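Mutual gliding motility protein C (MglC) (Myxococcus xanthus DK 1622, PDB 7CT3) is a Roadblock/LC7-domain component of the polarity control system, probably in gliding motility, that interacts with its paralog MglB. Local coordinates at residues Trp47-Asn52 with Val74-Val79; Val82-Ser87 with Val108-Ala113; Ser2-Leu7 with Ser29-Gln34. All coordinates share one frame; numbering follows the deposited sequence.

Contact 1: Trp47-Asn52 with Val74-Val79; sequences WVEYAN and VNSEKV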
loop_
_atom_site.group_PDB
_atom_site.type_symbol
_atom_site.label_atom_id
_atom_site.label_comp_id
_atom_site.label_asym_id
_atom_site.label_seq_id
_atom_site.Cartn_x
_atom_site.Cartn_y
_atom_site.Cartn_z
ATOM N N TRP A 47 13.253 -11.872 4.580
ATOM C CA TRP A 47 12.780 -12.231 5.945
ATOM C C TRP A 47 13.242 -11.171 6.950
ATOM O O TRP A 47 12.452 -10.821 7.839
ATOM C CB TRP A 47 13.244 -13.635 6.345
ATOM C CG TRP A 47 12.494 -14.719 5.634
ATOM C CD1 TRP A 47 12.993 -15.612 4.730
ATOM C CD2 TRP A 47 11.089 -14.999 5.742
ATOM N NE1 TRP A 47 11.997 -16.438 4.283
ATOM C CE2 TRP A 47 10.819 -16.086 4.884
ATOM C CE3 TRP A 47 10.041 -14.448 6.488
ATOM C CZ2 TRP A 47 9.541 -16.627 4.751
ATOM C CZ3 TRP A 47 8.780 -14.987 6.359
ATOM C CH2 TRP A 47 8.536 -16.059 5.500
ATOM N N VAL A 48 14.476 -10.684 6.813
ATOM C CA VAL A 48 15.047 -9.614 7.680
ATOM C C VAL A 48 14.173 -8.360 7.548
ATOM O O VAL A 48 13.745 -7.834 8.584
ATOM C CB VAL A 48 16.522 -9.337 7.335
ATOM C CG1 VAL A 48 17.025 -8.027 7.924
ATOM C CG2 VAL A 48 17.407 -10.490 7.775
ATOM N N GLU A 49 13.899 -7.907 6.321
ATOM C CA GLU A 49 13.095 -6.679 6.084
ATOM C C GLU A 49 11.660 -6.903 6.571
ATOM O O GLU A 49 11.112 -5.974 7.196
ATOM C CB GLU A 49 13.166 -6.247 4.620
ATOM C CG GLU A 49 14.552 -5.767 4.239
ATOM C CD GLU A 49 14.620 -4.860 3.028
ATOM O OE1 GLU A 49 13.587 -4.686 2.361
ATOM O OE2 GLU A 49 15.713 -4.334 2.757
ATOM N N TYR A 50 11.085 -8.089 6.354
ATOM C CA TYR A 50 9.709 -8.408 6.820
ATOM C C TYR A 50 9.631 -8.254 8.346
ATOM O O TYR A 50 8.702 -7.588 8.839
ATOM C CB TYR A 50 9.261 -9.794 6.349
ATOM C CG TYR A 50 7.834 -10.135 6.703
ATOM C CD1 TYR A 50 6.847 -9.160 6.748
ATOM C CD2 TYR A 50 7.463 -11.438 6.992
ATOM C CE1 TYR A 50 5.538 -9.467 7.082
ATOM C CE2 TYR A 50 6.156 -11.762 7.323
ATOM C CZ TYR A 50 5.191 -10.774 7.370
ATOM O OH TYR A 50 3.901 -11.078 7.696
ATOM N N ALA A 51 10.590 -8.828 9.076
ATOM C CA ALA A 51 10.712 -8.681 10.544
ATOM C C ALA A 51 10.739 -7.189 10.901
ATOM O O ALA A 51 10.041 -6.792 11.837
ATOM C CB ALA A 51 11.945 -9.390 11.040
ATOM N N ASN A 52 11.498 -6.389 10.153
ATOM C CA ASN A 52 11.709 -4.945 10.439
ATOM C C ASN A 52 10.489 -4.112 10.012
ATOM O O ASN A 52 10.478 -2.918 10.348
ATOM C CB ASN A 52 12.999 -4.443 9.789
ATOM C CG ASN A 52 14.234 -5.036 10.432
ATOM O OD1 ASN A 52 14.178 -5.492 11.568
ATOM N ND2 ASN A 52 15.342 -5.059 9.712
ATOM N N VAL A 74 2.452 -1.698 3.198
ATOM C CA VAL A 74 3.697 -1.085 3.733
ATOM C C VAL A 74 4.855 -1.882 3.141
ATOM O O VAL A 74 4.966 -3.089 3.455
ATOM C CB VAL A 74 3.703 -1.068 5.272
ATOM C CG1 VAL A 74 5.004 -0.519 5.826
ATOM C CG2 VAL A 74 2.520 -0.283 5.824
ATOM N N ASN A 75 5.642 -1.242 2.275
ATOM C CA ASN A 75 6.623 -1.924 1.396
ATOM C C ASN A 75 8.038 -1.448 1.726
ATOM O O ASN A 75 8.221 -0.267 2.070
ATOM C CB ASN A 75 6.303 -1.695 -0.082
ATOM C CG ASN A 75 4.936 -2.209 -0.480
ATOM O OD1 ASN A 75 4.371 -3.077 0.185
ATOM N ND2 ASN A 75 4.399 -1.681 -1.569
ATOM N N SER A 76 8.996 -2.362 1.616
ATOM C CA SER A 76 10.450 -2.089 1.678
ATOM C C SER A 76 11.037 -2.325 0.283
ATOM O O SER A 76 10.256 -2.633 -0.646
ATOM C CB SER A 76 11.101 -2.955 2.716
ATOM O OG SER A 76 11.000 -4.324 2.355
ATOM N N GLU A 77 12.354 -2.194 0.145
ATOM C CA GLU A 77 13.081 -2.513 -1.110
ATOM C C GLU A 77 12.827 -3.981 -1.487
ATOM O O GLU A 77 12.620 -4.243 -2.677
ATOM C CB GLU A 77 14.572 -2.203 -0.953
ATOM C CG GLU A 77 14.864 -0.714 -0.881
ATOM C CD GLU A 77 16.328 -0.336 -0.715
ATOM O OE1 GLU A 77 17.196 -1.226 -0.859
ATOM O OE2 GLU A 77 16.598 0.855 -0.442
ATOM N N LYS A 78 12.805 -4.897 -0.513
ATOM C CA LYS A 78 12.815 -6.367 -0.768
ATOM C C LYS A 78 11.446 -7.013 -0.512
ATOM O O LYS A 78 11.238 -8.140 -0.999
ATOM C CB LYS A 78 13.879 -7.046 0.098
ATOM C CG LYS A 78 15.309 -6.605 -0.177
ATOM C CD LYS A 78 16.337 -7.395 0.611
ATOM C CE LYS A 78 17.741 -6.848 0.466
ATOM N NZ LYS A 78 18.660 -7.438 1.468
ATOM N N VAL A 79 10.543 -6.362 0.223
ATOM C CA VAL A 79 9.273 -7.005 0.674
ATOM C C VAL A 79 8.104 -6.067 0.396
ATOM O O VAL A 79 8.213 -4.871 0.719
ATOM C CB VAL A 79 9.307 -7.386 2.164
ATOM C CG1 VAL A 79 8.000 -8.029 2.607
ATOM C CG2 VAL A 79 10.482 -8.289 2.485
#

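Contact 2: Val82-Ser87 with Val108-Ala113; sequences VMRLVS and VLRVTA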
loop_
_atom_site.group_PDB
_atom_site.type_symbol
_atom_site.label_atom_id
_atom_site.label_comp_id
_atom_site.label_asym_id
_atom_site.label_seq_id
_atom_site.Cartn_x
_atom_site.Cartn_y
_atom_site.Cartn_z
ATOM N N VAL A 82 0.307 -6.605 1.615
ATOM C CA VAL A 82 -1.115 -6.253 1.358
ATOM C C VAL A 82 -1.886 -6.687 2.594
ATOM O O VAL A 82 -1.713 -7.820 3.044
ATOM C CB VAL A 82 -1.673 -6.961 0.110
ATOM C CG1 VAL A 82 -3.028 -6.392 -0.270
ATOM C CG2 VAL A 82 -0.710 -6.911 -1.058
HETATM N N MSE A 83 -2.735 -5.792 3.105
HETATM C CA MSE A 83 -3.503 -6.063 4.307
HETATM C C MSE A 83 -4.962 -5.681 4.086
HETATM O O MSE A 83 -5.242 -4.668 3.447
HETATM C CB MSE A 83 -2.931 -5.273 5.483
HETATM C CG MSE A 83 -1.541 -5.685 5.872
HETATM SE SE MSE A 83 -0.846 -4.444 7.193
HETATM C CE MSE A 83 -0.120 -2.986 6.102
ATOM N N ARG A 84 -5.864 -6.503 4.640
ATOM C CA ARG A 84 -7.295 -6.243 4.632
ATOM C C ARG A 84 -7.880 -6.558 6.013
ATOM O O ARG A 84 -7.296 -7.386 6.741
ATOM C CB ARG A 84 -8.009 -7.087 3.571
ATOM C CG ARG A 84 -7.714 -6.659 2.142
ATOM C CD ARG A 84 -8.579 -7.358 1.112
ATOM N NE ARG A 84 -8.467 -6.620 -0.134
ATOM C CZ ARG A 84 -9.325 -5.705 -0.576
ATOM N NH1 ARG A 84 -10.438 -5.430 0.084
ATOM N NH2 ARG A 84 -9.074 -5.084 -1.710
ATOM N N LEU A 85 -9.005 -5.924 6.345
ATOM C CA LEU A 85 -9.715 -6.095 7.637
ATOM C C LEU A 85 -10.483 -7.419 7.623
ATOM O O LEU A 85 -11.160 -7.701 6.627
ATOM C CB LEU A 85 -10.666 -4.911 7.838
ATOM C CG LEU A 85 -11.248 -4.778 9.242
ATOM C CD1 LEU A 85 -10.152 -4.463 10.248
ATOM C CD2 LEU A 85 -12.331 -3.710 9.271
ATOM N N VAL A 86 -10.392 -8.204 8.697
ATOM C CA VAL A 86 -11.198 -9.453 8.838
ATOM C C VAL A 86 -12.193 -9.308 10.001
ATOM O O VAL A 86 -13.240 -9.966 9.939
ATOM C CB VAL A 86 -10.315 -10.711 8.951
ATOM C CG1 VAL A 86 -9.731 -11.099 7.600
ATOM C CG2 VAL A 86 -9.212 -10.555 9.969
ATOM N N SER A 87 -11.908 -8.478 11.007
ATOM C CA SER A 87 -12.855 -8.160 12.111
ATOM C C SER A 87 -12.390 -6.899 12.834
ATOM O O SER A 87 -11.304 -6.399 12.564
ATOM C CB SER A 87 -13.002 -9.339 13.054
ATOM O OG SER A 87 -11.960 -9.368 14.017
ATOM N N VAL A 108 -5.768 -11.886 -5.089
ATOM C CA VAL A 108 -6.008 -13.134 -4.308
ATOM C C VAL A 108 -6.417 -12.765 -2.872
ATOM O O VAL A 108 -7.340 -13.406 -2.343
ATOM C CB VAL A 108 -4.794 -14.078 -4.349
ATOM C CG1 VAL A 108 -4.957 -15.232 -3.376
ATOM C CG2 VAL A 108 -4.553 -14.603 -5.758
ATOM N N LEU A 109 -5.790 -11.765 -2.249
ATOM C CA LEU A 109 -6.163 -11.397 -0.859
ATOM C C LEU A 109 -7.595 -10.849 -0.839
ATOM O O LEU A 109 -8.327 -11.165 0.119
ATOM C CB LEU A 109 -5.171 -10.402 -0.253
ATOM C CG LEU A 109 -5.126 -10.452 1.272
ATOM C CD1 LEU A 109 -4.517 -11.766 1.747
ATOM C CD2 LEU A 109 -4.370 -9.271 1.851
ATOM N N ARG A 110 -7.994 -10.079 -1.854
ATOM C CA ARG A 110 -9.372 -9.520 -1.952
ATOM C C ARG A 110 -10.379 -10.678 -2.028
ATOM O O ARG A 110 -11.423 -10.600 -1.359
ATOM C CB ARG A 110 -9.506 -8.567 -3.146
ATOM C CG ARG A 110 -10.866 -7.890 -3.237
ATOM C CD ARG A 110 -10.955 -6.823 -4.317
ATOM N NE ARG A 110 -10.657 -7.333 -5.653
ATOM C CZ ARG A 110 -11.510 -7.984 -6.452
ATOM N NH1 ARG A 110 -12.754 -8.240 -6.072
ATOM N NH2 ARG A 110 -11.105 -8.390 -7.643
ATOM N N VAL A 111 -10.062 -11.724 -2.792
ATOM C CA VAL A 111 -10.927 -12.927 -2.966
ATOM C C VAL A 111 -10.982 -13.732 -1.658
ATOM O O VAL A 111 -12.057 -14.272 -1.348
ATOM C CB VAL A 111 -10.426 -13.790 -4.140
ATOM C CG1 VAL A 111 -11.055 -15.176 -4.139
ATOM C CG2 VAL A 111 -10.655 -13.091 -5.472
ATOM N N THR A 112 -9.870 -13.826 -0.926
ATOM C CA THR A 112 -9.725 -14.729 0.248
ATOM C C THR A 112 -10.289 -14.074 1.521
ATOM O O THR A 112 -10.797 -14.820 2.376
ATOM C CB THR A 112 -8.264 -15.165 0.413
ATOM O OG1 THR A 112 -7.815 -15.661 -0.850
ATOM C CG2 THR A 112 -8.088 -16.230 1.472
ATOM N N ALA A 113 -10.206 -12.746 1.657
ATOM C CA ALA A 113 -10.579 -12.010 2.892
ATOM C C ALA A 113 -11.977 -12.405 3.380
ATOM O O ALA A 113 -12.145 -12.676 4.566
ATOM C CB ALA A 113 -10.460 -10.520 2.685
#

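Contact 3: Ser2-Leu7 with Ser29-Gln34; sequences SFRTHL and SVDTFQ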
loop_
_atom_site.group_PDB
_atom_site.type_symbol
_atom_site.label_atom_id
_atom_site.label_comp_id
_atom_site.label_asym_id
_atom_site.label_seq_id
_atom_site.Cartn_x
_atom_site.Cartn_y
_atom_site.Cartn_z
ATOM N N SER A 2 -9.143 -22.414 11.972
ATOM C CA SER A 2 -10.050 -22.584 10.847
ATOM C C SER A 2 -9.550 -21.798 9.624
ATOM O O SER A 2 -10.016 -22.100 8.507
ATOM C CB SER A 2 -11.450 -22.170 11.216
ATOM O OG SER A 2 -11.973 -23.010 12.232
ATOM N N PHE A 3 -8.645 -20.833 9.823
ATOM C CA PHE A 3 -8.135 -19.915 8.768
ATOM C C PHE A 3 -7.065 -20.578 7.898
ATOM O O PHE A 3 -6.914 -20.141 6.750
ATOM C CB PHE A 3 -7.450 -18.675 9.352
ATOM C CG PHE A 3 -8.245 -17.899 10.367
ATOM C CD1 PHE A 3 -9.571 -17.571 10.136
ATOM C CD2 PHE A 3 -7.649 -17.462 11.539
ATOM C CE1 PHE A 3 -10.292 -16.839 11.066
ATOM C CE2 PHE A 3 -8.372 -16.733 12.470
ATOM C CZ PHE A 3 -9.691 -16.422 12.231
ATOM N N ARG A 4 -6.284 -21.523 8.432
ATOM C CA ARG A 4 -4.951 -21.825 7.842
ATOM C C ARG A 4 -5.092 -22.315 6.397
ATOM O O ARG A 4 -4.221 -21.954 5.589
ATOM C CB ARG A 4 -4.121 -22.816 8.656
ATOM C CG ARG A 4 -2.665 -22.801 8.210
ATOM C CD ARG A 4 -1.723 -23.555 9.104
ATOM N NE ARG A 4 -1.717 -23.043 10.464
ATOM C CZ ARG A 4 -1.177 -23.685 11.494
ATOM N NH1 ARG A 4 -1.215 -23.154 12.705
ATOM N NH2 ARG A 4 -0.605 -24.860 11.310
ATOM N N THR A 5 -6.128 -23.094 6.077
ATOM C CA THR A 5 -6.387 -23.591 4.695
ATOM C C THR A 5 -6.448 -22.398 3.726
ATOM O O THR A 5 -5.899 -22.509 2.607
ATOM C CB THR A 5 -7.648 -24.463 4.631
ATOM O OG1 THR A 5 -7.662 -25.057 3.335
ATOM C CG2 THR A 5 -8.937 -23.706 4.862
ATOM N N HIS A 6 -7.071 -21.293 4.141
ATOM C CA HIS A 6 -7.219 -20.060 3.318
ATOM C C HIS A 6 -5.856 -19.371 3.170
ATOM O O HIS A 6 -5.548 -18.924 2.053
ATOM C CB HIS A 6 -8.279 -19.131 3.919
ATOM C CG HIS A 6 -9.619 -19.771 4.050
ATOM N ND1 HIS A 6 -10.244 -20.389 2.987
ATOM C CD2 HIS A 6 -10.452 -19.892 5.106
ATOM C CE1 HIS A 6 -11.405 -20.866 3.381
ATOM N NE2 HIS A 6 -11.558 -20.576 4.677
ATOM N N LEU A 7 -5.073 -19.305 4.253
ATOM C CA LEU A 7 -3.723 -18.676 4.259
ATOM C C LEU A 7 -2.815 -19.466 3.312
ATOM O O LEU A 7 -2.066 -18.835 2.546
ATOM C CB LEU A 7 -3.150 -18.657 5.681
ATOM C CG LEU A 7 -4.011 -17.986 6.752
ATOM C CD1 LEU A 7 -3.308 -18.016 8.099
ATOM C CD2 LEU A 7 -4.364 -16.557 6.369
ATOM N N SER A 29 -0.053 -12.240 16.765
ATOM C CA SER A 29 -0.334 -13.095 15.582
ATOM C C SER A 29 -1.242 -14.251 16.013
ATOM O O SER A 29 -1.038 -14.806 17.117
ATOM C CB SER A 29 0.927 -13.585 14.908
ATOM O OG SER A 29 1.781 -14.242 15.831
ATOM N N VAL A 30 -2.230 -14.564 15.181
ATOM C CA VAL A 30 -3.267 -15.605 15.436
ATOM C C VAL A 30 -2.898 -16.873 14.661
ATOM O O VAL A 30 -2.932 -17.948 15.248
ATOM C CB VAL A 30 -4.660 -15.089 15.032
ATOM C CG1 VAL A 30 -5.720 -16.167 15.165
ATOM C CG2 VAL A 30 -5.048 -13.854 15.830
ATOM N N ASP A 31 -2.597 -16.749 13.370
ATOM C CA ASP A 31 -2.302 -17.913 12.496
ATOM C C ASP A 31 -1.452 -17.436 11.318
ATOM O O ASP A 31 -1.488 -16.233 11.002
ATOM C CB ASP A 31 -3.589 -18.612 12.043
ATOM C CG ASP A 31 -3.439 -20.108 11.802
ATOM O OD1 ASP A 31 -2.286 -20.594 11.779
ATOM O OD2 ASP A 31 -4.480 -20.784 11.650
ATOM N N THR A 32 -0.691 -18.350 10.718
ATOM C CA THR A 32 0.162 -18.072 9.537
ATOM C C THR A 32 0.259 -19.322 8.668
ATOM O O THR A 32 0.008 -20.444 9.179
ATOM C CB THR A 32 1.561 -17.578 9.938
ATOM O OG1 THR A 32 2.095 -16.838 8.840
ATOM C CG2 THR A 32 2.525 -18.688 10.297
ATOM N N PHE A 33 0.602 -19.111 7.399
ATOM C CA PHE A 33 1.206 -20.128 6.506
ATOM C C PHE A 33 2.415 -19.489 5.817
ATOM O O PHE A 33 2.233 -18.449 5.166
ATOM C CB PHE A 33 0.195 -20.658 5.491
ATOM C CG PHE A 33 0.745 -21.817 4.703
ATOM C CD1 PHE A 33 1.517 -21.600 3.572
ATOM C CD2 PHE A 33 0.560 -23.120 5.142
ATOM C CE1 PHE A 33 2.056 -22.667 2.870
ATOM C CE2 PHE A 33 1.095 -24.186 4.434
ATOM C CZ PHE A 33 1.844 -23.956 3.302
ATOM N N GLN A 34 3.604 -20.075 5.988
ATOM C CA GLN A 34 4.877 -19.567 5.410
ATOM C C GLN A 34 5.290 -20.440 4.223
ATOM O O GLN A 34 5.128 -21.679 4.305
ATOM C CB GLN A 34 5.992 -19.550 6.454
ATOM C CG GLN A 34 5.735 -18.577 7.591
ATOM C CD GLN A 34 6.987 -18.196 8.342
ATOM O OE1 GLN A 34 8.076 -18.724 8.109
ATOM N NE2 GLN A 34 6.835 -17.266 9.264
#

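Contact 1: Trp47-Asn52 with Val74-Val79
Glu49, on helix 44-61 of this Roadblock/LC7 domain, reaches into the turn that joins strand 71-75 to strand 79-87 and holds it through a single carboxylate oxygen. Two hydrogen bonds converge on OE1. Ser76 OG gives its proton to Glu49 OE1 at 2.6 Å, arriving on the anti side of the carboxylate, while Lys78 N binds the same Glu49 OE1 at 3.0 Å from the syn side, with an N-H...O angle of 148° and the donor well out of the carboxylate plane. With CG anti to the carbonyl carbon (chi1 -68°) and the chain extended beyond it, Glu49 stretches far enough from the helix to meet both donors.

Lys78 adds no salt bridge. Its aliphatic part crosses the Glu49 side chain at about a right angle, with Lys78 CG 3.7 Å from Glu49 OE2, yet Lys78 NZ stays 4.5 Å from that oxygen. Were Glu49 an alanine, Ser76 OG and the Lys78 amide would probably lose their shared acceptor, and the turn its polar tie to the helix.

Apolar packing closes the inner side, where Val79 CG2 lies 4.0 Å from Glu49 CB and 4.3 Å from Tyr50 CB. Next to this turn, Val74 and Asn75 pair in an antiparallel ladder with a strand of the second subunit, continuing the sheet across the dimer interface. Within the turn, Ser76 OG is acceptor as well as donor: Val79 N binds it at 3.0 Å, forming an ST motif.

Contact 2: Val82-Ser87 with Val108-Ala113
Arg84 and Arg110 come together through different first torsions: Arg84 has CG anti to its carbonyl carbon (chi1 -71°) and runs extended to NE, whereas Arg110 has CG anti to the backbone N and bends at chi3. The two side chains consequently share one direction, and the end of Arg84 packs on the start of Arg110. Arg84 NE sits 3.5 Å from Arg110 CA, and Arg110 CG rests over one face of the Arg84 guanidinium, 3.6 Å above its plane and toward its rim. Farther out, Arg84 NH2 approaches Arg110 CD at 3.7 Å. The bend carries the second guanidinium away, leaving the two planes 74° apart and Arg84 NH2 4.8 Å from Arg110 NE. Arg84 thus lays its guanidinium on the CA and aliphatic stem of Arg110, not on its charged end, and its NH2 has a long, weak ion pair with Glu71.

Beneath the arginines the packing is apolar. Leu109 CD2 touches Val82 CG1 at 3.8 Å, the leucine and valine running antiparallel where they pass, and the same methyl comes to 3.3 Å from Val82 O. Ala113 CB meets Arg84 CD at 4.0 Å, its small methyl allowing the arginine stem to lie close to the helix.

The 82-85 strand segment and 108-113 helix segment are 23° apart, their axes approaching to 9.1 Å. This is helix-on-sheet packing of the alpha/beta Roadblock/LC7 domain. Strand 79-87 is hydrogen-bonded to strand 90-97, whose Leu92 also packs on Leu109 and Val86, and, through Met83 and Val72, to strand 71-75; helix 102-117 lies along this face, nearly parallel to the strand, and helix 4-13 shares the face beside it, touching Val108 and Thr112.

Contact 3: Ser2-Leu7 with Ser29-Gln34
Leu7 and Phe33 form the close-packed part of this contact, in which the N-terminal helix 4-13 lies against edge strand 29-34 of the Roadblock/LC7 sheet. Leu7 CB meets Phe33 CB at 3.9 Å, while Leu7 CD1 presses on the strand backbone, 3.7 Å from Thr32 N. Phe3 extends the apolar layer: Val30 CG1 approaches its ring edge, in plane, at 3.8 Å from CE2. Val22 of the adjoining strand packs on both Phe3 and Val30, and it faces Val30 and Asp31 together across a classic beta bulge.

The contact is looser at the Phe33 ring, which leads away from the helix. The outer side is polar, and there the exposed Arg4 makes a salt bridge. Its chain bends at chi3 (-59°), turning the guanidinium back toward the strand, where it grips Asp31 side-on. The NE and NH1 groups of Arg4 both bind Asp31 OD1, at 2.8 and 2.9 Å; this oxygen lies near the guanidinium plane, although the carboxylate itself is turned 74° from it. Asp31 is buried despite its charge, and OD1 accepts a third hydrogen bond, from the anti side, donated by Thr32 N at 3.0 Å.

How the contacts relate
Contact 3 comes first along the chain, then contact 1, then contact 2. Contacts 2 and 3, with centres about 12 Å apart, set helices 102-117 and 4-13 against one face of the same antiparallel sheet, on strands 79-87 and 29-34; the helices meet where Thr112 packs on His6. Contact 1 lies across the chain's centre from both, about 19 Å from contact 2 and 20 Å from contact 3 between centres, and involves helix 44-61 on the other face. Val74 packing on Met83 links it to contact 2, and Trp47 on Gln34 to contact 3. Together the contacts pack helices on both faces of the domain, and contact 1 alone meets the second subunit.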